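Local atomic coordinates of putative methyltransferase (Emericella variicolor, PDB entry 7DMB), a protein that probably transfers methyl groups from S-adenosyl-L-methionine as a trans-acting partner of a polyketide synthase in calbistrin biosynthesis, and binds S-adenosyl-L-homocysteine. Residues S230-T235 with D253-R258; Y138-I143 with D170-K175; C69-Q74 with S96-F101. One frame throughout, in Å; residues are numbered along the deposited sequence.

Interaction 1 (S230-T235 with D253-R258); sequences SSYVFT and DNVEYR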
loop_
_atom_site.group_PDB
_atom_site.type_symbol
_atom_site.label_atom_id
_atom_site.label_comp_id
_atom_site.label_asym_id
_atom_site.label_seq_id
_atom_site.Cartn_x
_atom_site.Cartn_y
_atom_site.Cartn_z
ATOM N N SER A 230 -15.556 -4.342 19.474
ATOM C CA SER A 230 -16.996 -4.546 19.426
ATOM C C SER A 230 -17.501 -4.695 18.000
ATOM O O SER A 230 -18.489 -5.398 17.765
ATOM C CB SER A 230 -17.725 -3.381 20.128
ATOM O OG SER A 230 -17.440 -2.127 19.512
ATOM N N SER A 231 -16.811 -4.085 17.043
ATOM C CA SER A 231 -17.348 -3.924 15.704
ATOM C C SER A 231 -16.182 -3.620 14.769
ATOM O O SER A 231 -15.400 -2.699 15.036
ATOM C CB SER A 231 -18.383 -2.787 15.699
ATOM O OG SER A 231 -18.951 -2.567 14.431
ATOM N N TYR A 232 -16.062 -4.390 13.691
ATOM C CA TYR A 232 -15.119 -4.086 12.613
ATOM C C TYR A 232 -15.920 -3.779 11.355
ATOM O O TYR A 232 -16.582 -4.667 10.809
ATOM C CB TYR A 232 -14.148 -5.248 12.376
ATOM C CG TYR A 232 -12.913 -4.879 11.573
ATOM C CD1 TYR A 232 -11.664 -4.829 12.178
ATOM C CD2 TYR A 232 -13.000 -4.571 10.212
ATOM C CE1 TYR A 232 -10.536 -4.481 11.467
ATOM C CE2 TYR A 232 -11.863 -4.210 9.487
ATOM C CZ TYR A 232 -10.632 -4.177 10.119
ATOM O OH TYR A 232 -9.488 -3.832 9.425
ATOM N N VAL A 233 -15.861 -2.533 10.890
ATOM C CA VAL A 233 -16.507 -2.133 9.641
ATOM C C VAL A 233 -15.458 -2.211 8.531
ATOM O O VAL A 233 -14.547 -1.387 8.450
ATOM C CB VAL A 233 -17.142 -0.745 9.741
ATOM C CG1 VAL A 233 -17.878 -0.431 8.462
ATOM C CG2 VAL A 233 -18.097 -0.668 10.965
ATOM N N PHE A 234 -15.575 -3.244 7.700
ATOM C CA PHE A 234 -14.751 -3.446 6.510
ATOM C C PHE A 234 -15.366 -2.652 5.363
ATOM O O PHE A 234 -16.504 -2.924 4.965
ATOM C CB PHE A 234 -14.709 -4.945 6.198
ATOM C CG PHE A 234 -13.829 -5.349 5.020
ATOM C CD1 PHE A 234 -12.660 -6.058 5.234
ATOM C CD2 PHE A 234 -14.212 -5.095 3.707
ATOM C CE1 PHE A 234 -11.858 -6.466 4.165
ATOM C CE2 PHE A 234 -13.426 -5.500 2.637
ATOM C CZ PHE A 234 -12.243 -6.180 2.865
ATOM N N THR A 235 -14.651 -1.648 4.853
ATOM C CA THR A 235 -15.183 -0.862 3.746
ATOM C C THR A 235 -14.191 -0.794 2.598
ATOM O O THR A 235 -12.978 -0.982 2.759
ATOM C CB THR A 235 -15.595 0.580 4.149
ATOM O OG1 THR A 235 -14.439 1.388 4.424
ATOM C CG2 THR A 235 -16.518 0.553 5.364
ATOM N N ASP A 253 -16.013 -12.650 14.249
ATOM C CA ASP A 253 -17.354 -12.172 14.555
ATOM C C ASP A 253 -17.425 -10.654 14.463
ATOM O O ASP A 253 -16.410 -9.953 14.555
ATOM C CB ASP A 253 -17.786 -12.594 15.958
ATOM C CG ASP A 253 -17.738 -14.101 16.168
ATOM O OD1 ASP A 253 -17.879 -14.858 15.184
ATOM O OD2 ASP A 253 -17.567 -14.525 17.333
ATOM N N ASN A 254 -18.653 -10.157 14.283
ATOM C CA ASN A 254 -18.961 -8.732 14.381
ATOM C C ASN A 254 -18.231 -7.911 13.317
ATOM O O ASN A 254 -17.755 -6.804 13.582
ATOM C CB ASN A 254 -18.647 -8.199 15.783
ATOM C CG ASN A 254 -19.493 -8.860 16.866
ATOM O OD1 ASN A 254 -20.688 -9.050 16.694
ATOM N ND2 ASN A 254 -18.868 -9.210 17.981
ATOM N N VAL A 255 -18.155 -8.441 12.103
ATOM C CA VAL A 255 -17.615 -7.714 10.960
ATOM C C VAL A 255 -18.776 -7.300 10.060
ATOM O O VAL A 255 -19.674 -8.105 9.790
ATOM C CB VAL A 255 -16.582 -8.566 10.197
ATOM C CG1 VAL A 255 -15.837 -7.735 9.154
ATOM C CG2 VAL A 255 -15.595 -9.203 11.180
ATOM N N GLU A 256 -18.778 -6.041 9.620
ATOM C CA GLU A 256 -19.708 -5.581 8.596
ATOM C C GLU A 256 -18.946 -5.220 7.328
ATOM O O GLU A 256 -17.751 -4.903 7.361
ATOM C CB GLU A 256 -20.526 -4.373 9.068
ATOM C CG GLU A 256 -21.350 -4.657 10.314
ATOM C CD GLU A 256 -22.071 -3.424 10.822
ATOM O OE1 GLU A 256 -22.799 -2.786 10.025
ATOM O OE2 GLU A 256 -21.892 -3.089 12.018
ATOM N N TYR A 257 -19.661 -5.253 6.207
ATOM C CA TYR A 257 -19.068 -5.071 4.881
ATOM C C TYR A 257 -19.927 -4.052 4.131
ATOM O O TYR A 257 -21.025 -4.374 3.670
ATOM C CB TYR A 257 -18.981 -6.411 4.149
ATOM C CG TYR A 257 -18.157 -7.463 4.888
ATOM C CD1 TYR A 257 -16.875 -7.764 4.476
ATOM C CD2 TYR A 257 -18.665 -8.150 5.998
ATOM C CE1 TYR A 257 -16.113 -8.710 5.128
ATOM C CE2 TYR A 257 -17.906 -9.096 6.666
ATOM C CZ TYR A 257 -16.626 -9.376 6.218
ATOM O OH TYR A 257 -15.831 -10.317 6.843
ATOM N N ARG A 258 -19.436 -2.820 4.022
ATOM C CA ARG A 258 -20.231 -1.693 3.562
ATOM C C ARG A 258 -19.389 -0.832 2.626
ATOM O O ARG A 258 -18.201 -0.612 2.882
ATOM C CB ARG A 258 -20.732 -0.853 4.753
ATOM C CG ARG A 258 -21.537 -1.632 5.838
ATOM C CD ARG A 258 -21.966 -0.713 7.024
ATOM N NE ARG A 258 -22.700 0.462 6.563
ATOM C CZ ARG A 258 -22.857 1.588 7.249
ATOM N NH1 ARG A 258 -22.325 1.725 8.454
ATOM N NH2 ARG A 258 -23.539 2.593 6.715
#
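Tyr232, Val233 and Phe234 pair in parallel with Val255, Glu256 and Tyr257, joining the outermost strand on one side of the seven-stranded sheet to its neighbour. The short strand segments run at 25° to one another, their axes approaching to 4.6 Å. Four backbone hydrogen bonds hold them together in the staggered ladder of a parallel pair. Strand 231-235 uses both polar atoms of Tyr232 and Phe234: Tyr232 N donates to Asn254 O at 3.0 Å, and Glu256 N donates to Tyr232 O at 2.9 Å. Phe234 N then reaches Glu256 O at 2.8 Å, a more bent bond whose donor is tilted from the carbonyl plane, and Arg258 N closes the ladder on Phe234 O. Between these rungs the CA-H groups of Val255 and Tyr257 lean on the same two carbonyls of Tyr232 and Phe234.

On the face shared by Phe234 and Tyr257 the two rings meet obliquely, planes 35° apart and centroids separated by 5.3 Å. With its CG beside its own backbone N (chi1 -59°), Tyr257 lays CE1 over the rim of one Phe234 face, while its CD1 comes within 3.8 Å of Phe234 CD2. Val255, two residues before Tyr257 and on the same face, sets CG1 against Phe234 CB. Helix 242-248 covers this face, Ala245 touching both rings. The Tyr232 ring points away from strand 255-258, and its hydroxyl hydrogen-bonds to Glu204. On the reverse face lie Val233, Glu256 and Arg258, whose guanidinium group finds Gly270 O and the ring of Phe271.

Strand 229-236, helix 242-248 and strand 255-259 thus form a beta-alpha-beta crossover of the Rossmann-like methyltransferase fold, next to Asp236, which binds S-adenosyl-L-homocysteine.

Interaction 2 (Y138-I143 with D170-K175); sequences YLWPVI and DGLLEK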
loop_
_atom_site.group_PDB
_atom_site.type_symbol
_atom_site.label_atom_id
_atom_site.label_comp_id
_atom_site.label_asym_id
_atom_site.label_seq_id
_atom_site.Cartn_x
_atom_site.Cartn_y
_atom_site.Cartn_z
ATOM N N TYR A 138 6.193 -16.842 -0.762
ATOM C CA TYR A 138 5.516 -15.562 -0.576
ATOM C C TYR A 138 5.951 -14.503 -1.593
ATOM O O TYR A 138 5.218 -13.529 -1.793
ATOM C CB TYR A 138 5.753 -15.038 0.849
ATOM C CG TYR A 138 7.158 -14.522 1.134
ATOM C CD1 TYR A 138 7.418 -13.156 1.248
ATOM C CD2 TYR A 138 8.223 -15.403 1.312
ATOM C CE1 TYR A 138 8.705 -12.679 1.521
ATOM C CE2 TYR A 138 9.513 -14.936 1.582
ATOM C CZ TYR A 138 9.748 -13.578 1.685
ATOM O OH TYR A 138 11.034 -13.122 1.939
ATOM N N LEU A 139 7.118 -14.668 -2.233
ATOM C CA LEU A 139 7.636 -13.716 -3.214
ATOM C C LEU A 139 7.068 -13.925 -4.611
ATOM O O LEU A 139 7.338 -13.109 -5.495
ATOM C CB LEU A 139 9.162 -13.816 -3.298
ATOM C CG LEU A 139 9.977 -13.288 -2.119
ATOM C CD1 LEU A 139 11.478 -13.358 -2.412
ATOM C CD2 LEU A 139 9.570 -11.856 -1.800
ATOM N N TRP A 140 6.317 -14.999 -4.832
ATOM C CA TRP A 140 5.707 -15.252 -6.135
ATOM C C TRP A 140 5.011 -14.036 -6.736
ATOM O O TRP A 140 5.282 -13.722 -7.905
ATOM C CB TRP A 140 4.730 -16.429 -6.007
ATOM C CG TRP A 140 3.925 -16.593 -7.231
ATOM C CD1 TRP A 140 4.362 -17.066 -8.438
ATOM C CD2 TRP A 140 2.556 -16.223 -7.416
ATOM N NE1 TRP A 140 3.335 -17.043 -9.352
ATOM C CE2 TRP A 140 2.218 -16.527 -8.750
ATOM C CE3 TRP A 140 1.573 -15.693 -6.574
ATOM C CZ2 TRP A 140 0.945 -16.311 -9.262
ATOM C CZ3 TRP A 140 0.308 -15.483 -7.084
ATOM C CH2 TRP A 140 0.006 -15.782 -8.414
ATOM N N PRO A 141 4.119 -13.322 -6.026
ATOM C CA PRO A 141 3.391 -12.220 -6.671
ATOM C C PRO A 141 4.257 -11.034 -7.042
ATOM O O PRO A 141 3.952 -10.354 -8.031
ATOM C CB PRO A 141 2.351 -11.814 -5.615
ATOM C CG PRO A 141 2.988 -12.194 -4.315
ATOM C CD PRO A 141 3.709 -13.488 -4.616
ATOM N N VAL A 142 5.290 -10.722 -6.259
ATOM C CA VAL A 142 6.095 -9.554 -6.597
ATOM C C VAL A 142 7.062 -9.818 -7.746
ATOM O O VAL A 142 7.607 -8.861 -8.298
ATOM C CB VAL A 142 6.843 -9.025 -5.355
ATOM C CG1 VAL A 142 5.843 -8.519 -4.337
ATOM C CG2 VAL A 142 7.722 -10.097 -4.731
ATOM N N ILE A 143 7.283 -11.074 -8.129
ATOM C CA ILE A 143 8.087 -11.401 -9.303
ATOM C C ILE A 143 7.212 -11.658 -10.521
ATOM O O ILE A 143 7.530 -11.216 -11.629
ATOM C CB ILE A 143 8.987 -12.615 -9.000
ATOM C CG1 ILE A 143 9.962 -12.275 -7.870
ATOM C CG2 ILE A 143 9.744 -13.079 -10.261
ATOM C CD1 ILE A 143 10.791 -11.038 -8.133
ATOM N N ASP A 170 -5.169 -15.791 -10.734
ATOM C CA ASP A 170 -4.559 -16.676 -9.744
ATOM C C ASP A 170 -4.297 -15.965 -8.417
ATOM O O ASP A 170 -3.361 -16.314 -7.693
ATOM C CB ASP A 170 -3.271 -17.310 -10.290
ATOM C CG ASP A 170 -3.554 -18.435 -11.285
ATOM O OD1 ASP A 170 -4.545 -19.165 -11.086
ATOM O OD2 ASP A 170 -2.805 -18.580 -12.273
ATOM N N GLY A 171 -5.120 -14.974 -8.079
ATOM C CA GLY A 171 -5.027 -14.319 -6.783
ATOM C C GLY A 171 -3.790 -13.472 -6.572
ATOM O O GLY A 171 -3.455 -13.155 -5.423
ATOM N N LEU A 172 -3.123 -13.066 -7.657
ATOM C CA LEU A 172 -1.853 -12.358 -7.535
ATOM C C LEU A 172 -2.007 -11.054 -6.750
ATOM O O LEU A 172 -1.180 -10.744 -5.887
ATOM C CB LEU A 172 -1.263 -12.101 -8.922
ATOM C CG LEU A 172 0.182 -11.634 -8.895
ATOM C CD1 LEU A 172 0.955 -12.220 -10.075
ATOM C CD2 LEU A 172 0.273 -10.105 -8.863
ATOM N N LEU A 173 -3.057 -10.277 -7.033
ATOM C CA LEU A 173 -3.235 -8.998 -6.340
ATOM C C LEU A 173 -3.281 -9.177 -4.823
ATOM O O LEU A 173 -2.598 -8.466 -4.078
ATOM C CB LEU A 173 -4.503 -8.297 -6.831
ATOM C CG LEU A 173 -4.279 -7.083 -7.732
ATOM C CD1 LEU A 173 -5.482 -6.155 -7.665
ATOM C CD2 LEU A 173 -2.992 -6.344 -7.360
ATOM N N GLU A 174 -4.080 -10.134 -4.350
ATOM C CA GLU A 174 -4.172 -10.387 -2.912
ATOM C C GLU A 174 -2.832 -10.825 -2.339
ATOM O O GLU A 174 -2.448 -10.407 -1.239
ATOM C CB GLU A 174 -5.226 -11.459 -2.629
ATOM C CG GLU A 174 -5.290 -11.889 -1.161
ATOM C CD GLU A 174 -6.408 -12.893 -0.900
ATOM O OE1 GLU A 174 -7.401 -12.906 -1.657
ATOM O OE2 GLU A 174 -6.294 -13.674 0.065
ATOM N N LYS A 175 -2.118 -11.690 -3.062
ATOM C CA LYS A 175 -0.835 -12.171 -2.577
ATOM C C LYS A 175 0.205 -11.061 -2.608
ATOM O O LYS A 175 1.081 -10.995 -1.736
ATOM C CB LYS A 175 -0.410 -13.388 -3.404
ATOM C CG LYS A 175 -1.165 -14.675 -3.017
ATOM C CD LYS A 175 -1.443 -15.551 -4.224
ATOM C CE LYS A 175 -1.647 -17.019 -3.841
ATOM N NZ LYS A 175 -2.328 -17.780 -4.931
HETATM O O HOH W 1 3.069 -12.754 -0.559
#
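Trp140 and Pro141 together form the surface on which Leu172 and Lys175 rest, and the indole is approached from two directions. Leu172 comes over one face: its CD1 sits 4.0 Å above the ring plane, toward the rim, while its CB lies 3.9 Å from Trp140 CH2. Lys175 instead arrives at the edge, its aliphatic CD close to the indole plane and 3.4 Å from Trp140 CZ3. The indole gets there because Trp140 CG stands opposite its own backbone N (chi1 171°), which sends the six-membered ring toward the start of helix 172-181. Bent at chi2, the Lys175 chain passes the ring and lets NZ make a weak hydrogen bond back to Asp170 O.

Beside the indole, the proline ring faces the same two residues. Pro141 CB meets Leu172 CG at 3.9 Å, and Pro141 CG lies 3.7 Å from Lys175 CB. No direct hydrogen bond crosses the contact; a water does so instead, donating to Tyr138 O at 2.6 Å and to Lys175 O at 2.9 Å.

The contact therefore sets the first turn of helix 140-157 against the first turn of helix 172-181, where Gly171 is the N-cap residue. Arg148, farther along helix 140-157, touches Trp140, Asp170 and Leu172, while Leu139, Val142 and Ile143 point away to pack on helix 56-79, the first two also meeting Trp179 of helix 172-181.

Interaction 3 (C69-Q74 with S96-F101); sequences CAIQMQ and SEYERF
Tyr98 takes Gln74 over one ring face and Ile71 at its edge, whereas the neighbouring Phe101 ring receives Ala70 in plane at its own edge. These two aromatics carry a helix-helix contact in the helical part of the protein: segments 69-74 and 96-101 of helices 56-79 and 85-101 cross at -120°, their axes 10.0 Å apart at closest approach. The two helices follow one another in the chain, joined by a short connection, as an oblique helix-loop-helix pair, and residues one turn apart on each helix face the other.

Over the tyrosine, Gln74 CG makes a CH-pi contact, 4.1 Å from the ring centroid and 25° off the normal. The amide follows the ring plane, the two being only 8° apart, but it slides off the ring toward its root, and Gln74 CD comes to 3.7 Å from Tyr98 CB. This is the result of a bend in the glutamine chain, which turns back along its own helix.

Phe101 is met by two neighbours in different ways. Ala70 CB lies at the ring edge, 4.0 Å from Phe101 CE2, and Ile71 CG1 approaches obliquely, within 3.5 Å of Phe101 CD2. One Phe101 face lies over the backbone of its own helix, where Glu97 O and Tyr98 N sit beneath the rim. Tyr106 meets the ring edge-to-face, and Val116 of helix 112-117 packs on Phe101, Tyr98 and Ile71, extending the apolar cluster beyond the two helices.

No hydrogen bond links the segments, and the amide of Gln74 is instead held from within its own helix. Its NE2 donates to Ala70 O at 2.9 Å in a nearly straight bond, with the acceptor close to the amide plane and the donor above the plane of the Ala70 carbonyl.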
loop_
_atom_site.group_PDB
_atom_site.type_symbol
_atom_site.label_atom_id
_atom_site.label_comp_id
_atom_site.label_asym_id
_atom_site.label_seq_id
_atom_site.Cartn_x
_atom_site.Cartn_y
_atom_site.Cartn_z
ATOM N N CYS A 69 12.139 -6.781 -16.847
ATOM C CA CYS A 69 10.911 -6.593 -17.623
ATOM C C CYS A 69 10.866 -5.227 -18.303
ATOM O O CYS A 69 10.411 -5.124 -19.448
ATOM C CB CYS A 69 9.656 -6.755 -16.750
ATOM S SG CYS A 69 9.628 -8.218 -15.633
ATOM N N ALA A 70 11.268 -4.163 -17.589
ATOM C CA ALA A 70 11.185 -2.821 -18.154
ATOM C C ALA A 70 12.090 -2.688 -19.375
ATOM O O ALA A 70 11.694 -2.095 -20.381
ATOM C CB ALA A 70 11.540 -1.769 -17.101
ATOM N N ILE A 71 13.301 -3.247 -19.304
ATOM C CA ILE A 71 14.193 -3.298 -20.467
ATOM C C ILE A 71 13.529 -4.057 -21.607
ATOM O O ILE A 71 13.527 -3.615 -22.762
ATOM C CB ILE A 71 15.533 -3.951 -20.084
ATOM C CG1 ILE A 71 16.289 -3.107 -19.046
ATOM C CG2 ILE A 71 16.386 -4.207 -21.349
ATOM C CD1 ILE A 71 17.426 -3.880 -18.328
ATOM N N GLN A 72 12.939 -5.212 -21.284
ATOM C CA GLN A 72 12.299 -6.064 -22.274
ATOM C C GLN A 72 11.077 -5.412 -22.891
ATOM O O GLN A 72 10.635 -5.849 -23.952
ATOM C CB GLN A 72 11.907 -7.405 -21.629
ATOM C CG GLN A 72 11.909 -8.599 -22.578
ATOM C CD GLN A 72 13.306 -9.041 -22.983
ATOM O OE1 GLN A 72 14.302 -8.492 -22.530
ATOM N NE2 GLN A 72 13.378 -10.046 -23.840
ATOM N N MET A 73 10.516 -4.385 -22.243
ATOM C CA MET A 73 9.317 -3.725 -22.740
ATOM C C MET A 73 9.594 -2.621 -23.751
ATOM O O MET A 73 8.662 -2.186 -24.437
ATOM C CB MET A 73 8.531 -3.129 -21.572
ATOM C CG MET A 73 7.716 -4.153 -20.823
ATOM S SD MET A 73 7.428 -3.632 -19.123
ATOM C CE MET A 73 6.062 -2.495 -19.381
ATOM N N GLN A 74 10.837 -2.161 -23.856
ATOM C CA GLN A 74 11.121 -0.938 -24.604
ATOM C C GLN A 74 10.688 -1.060 -26.060
ATOM O O GLN A 74 9.920 -0.234 -26.565
ATOM C CB GLN A 74 12.610 -0.591 -24.502
ATOM C CG GLN A 74 13.031 -0.253 -23.075
ATOM C CD GLN A 74 12.208 0.882 -22.478
ATOM O OE1 GLN A 74 12.108 1.967 -23.073
ATOM N NE2 GLN A 74 11.619 0.645 -21.295
ATOM N N SER A 96 12.536 6.880 -19.983
ATOM C CA SER A 96 13.492 7.683 -19.229
ATOM C C SER A 96 14.147 6.866 -18.120
ATOM O O SER A 96 15.337 7.036 -17.835
ATOM C CB SER A 96 12.801 8.926 -18.672
ATOM O OG SER A 96 12.186 8.647 -17.432
ATOM N N GLU A 97 13.401 5.945 -17.501
ATOM C CA GLU A 97 14.012 5.078 -16.495
ATOM C C GLU A 97 14.984 4.093 -17.146
ATOM O O GLU A 97 16.078 3.858 -16.625
ATOM C CB GLU A 97 12.918 4.364 -15.692
ATOM C CG GLU A 97 13.285 3.992 -14.247
ATOM C CD GLU A 97 13.585 5.190 -13.334
ATOM O OE1 GLU A 97 13.048 6.292 -13.540
ATOM O OE2 GLU A 97 14.356 5.016 -12.375
ATOM N N TYR A 98 14.623 3.542 -18.306
ATOM C CA TYR A 98 15.549 2.698 -19.061
ATOM C C TYR A 98 16.880 3.402 -19.343
ATOM O O TYR A 98 17.939 2.758 -19.365
ATOM C CB TYR A 98 14.896 2.261 -20.372
ATOM C CG TYR A 98 15.864 1.696 -21.387
ATOM C CD1 TYR A 98 16.268 0.372 -21.310
ATOM C CD2 TYR A 98 16.378 2.491 -22.424
ATOM C CE1 TYR A 98 17.139 -0.162 -22.226
ATOM C CE2 TYR A 98 17.261 1.967 -23.343
ATOM C CZ TYR A 98 17.638 0.637 -23.246
ATOM O OH TYR A 98 18.520 0.083 -24.150
ATOM N N GLU A 99 16.851 4.716 -19.581
ATOM C CA GLU A 99 18.104 5.452 -19.699
ATOM C C GLU A 99 18.884 5.418 -18.393
ATOM O O GLU A 99 20.115 5.376 -18.419
ATOM C CB GLU A 99 17.834 6.895 -20.148
ATOM C CG GLU A 99 17.256 6.982 -21.554
ATOM C CD GLU A 99 18.169 6.327 -22.601
ATOM O OE1 GLU A 99 19.383 6.610 -22.584
ATOM O OE2 GLU A 99 17.680 5.531 -23.435
ATOM N N ARG A 100 18.191 5.370 -17.246
ATOM C CA ARG A 100 18.880 5.321 -15.957
ATOM C C ARG A 100 19.582 3.983 -15.714
ATOM O O ARG A 100 20.593 3.942 -14.996
ATOM C CB ARG A 100 17.898 5.599 -14.812
ATOM C CG ARG A 100 17.432 7.044 -14.656
ATOM C CD ARG A 100 16.531 7.169 -13.412
ATOM N NE ARG A 100 17.264 6.989 -12.151
ATOM C CZ ARG A 100 16.699 6.708 -10.973
ATOM N NH1 ARG A 100 15.379 6.572 -10.866
ATOM N NH2 ARG A 100 17.452 6.579 -9.889
ATOM N N PHE A 101 19.061 2.882 -16.271
ATOM C CA PHE A 101 19.706 1.577 -16.105
ATOM C C PHE A 101 21.091 1.543 -16.746
ATOM O O PHE A 101 21.970 0.808 -16.287
ATOM C CB PHE A 101 18.879 0.456 -16.743
ATOM C CG PHE A 101 17.445 0.398 -16.314
ATOM C CD1 PHE A 101 17.039 0.873 -15.086
ATOM C CD2 PHE A 101 16.505 -0.171 -17.153
ATOM C CE1 PHE A 101 15.705 0.809 -14.703
ATOM C CE2 PHE A 101 15.188 -0.252 -16.784
ATOM C CZ PHE A 101 14.779 0.237 -15.549
#

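How the interactions relate
Along the chain the contacts follow one another without nesting: interaction 3 closes first, then interaction 2, then interaction 1. Interactions 3 and 2 both belong to the helical part that precedes the seven-stranded sheet; their centres are about 23 Å apart, and helix 56-79, which carries residues 69-74, also packs against Leu139, Val142 and Ile143. Interaction 1 lies within that sheet, its centre about 26 Å from that of interaction 2 and about 44 Å from that of interaction 3, which is across the centre of the chain. Interaction 2 occupies an intermediate place, with the Lys175 side chain about 8 Å from that of Thr209, which binds S-adenosyl-L-homocysteine, between the distant helices and the fold that binds this ligand.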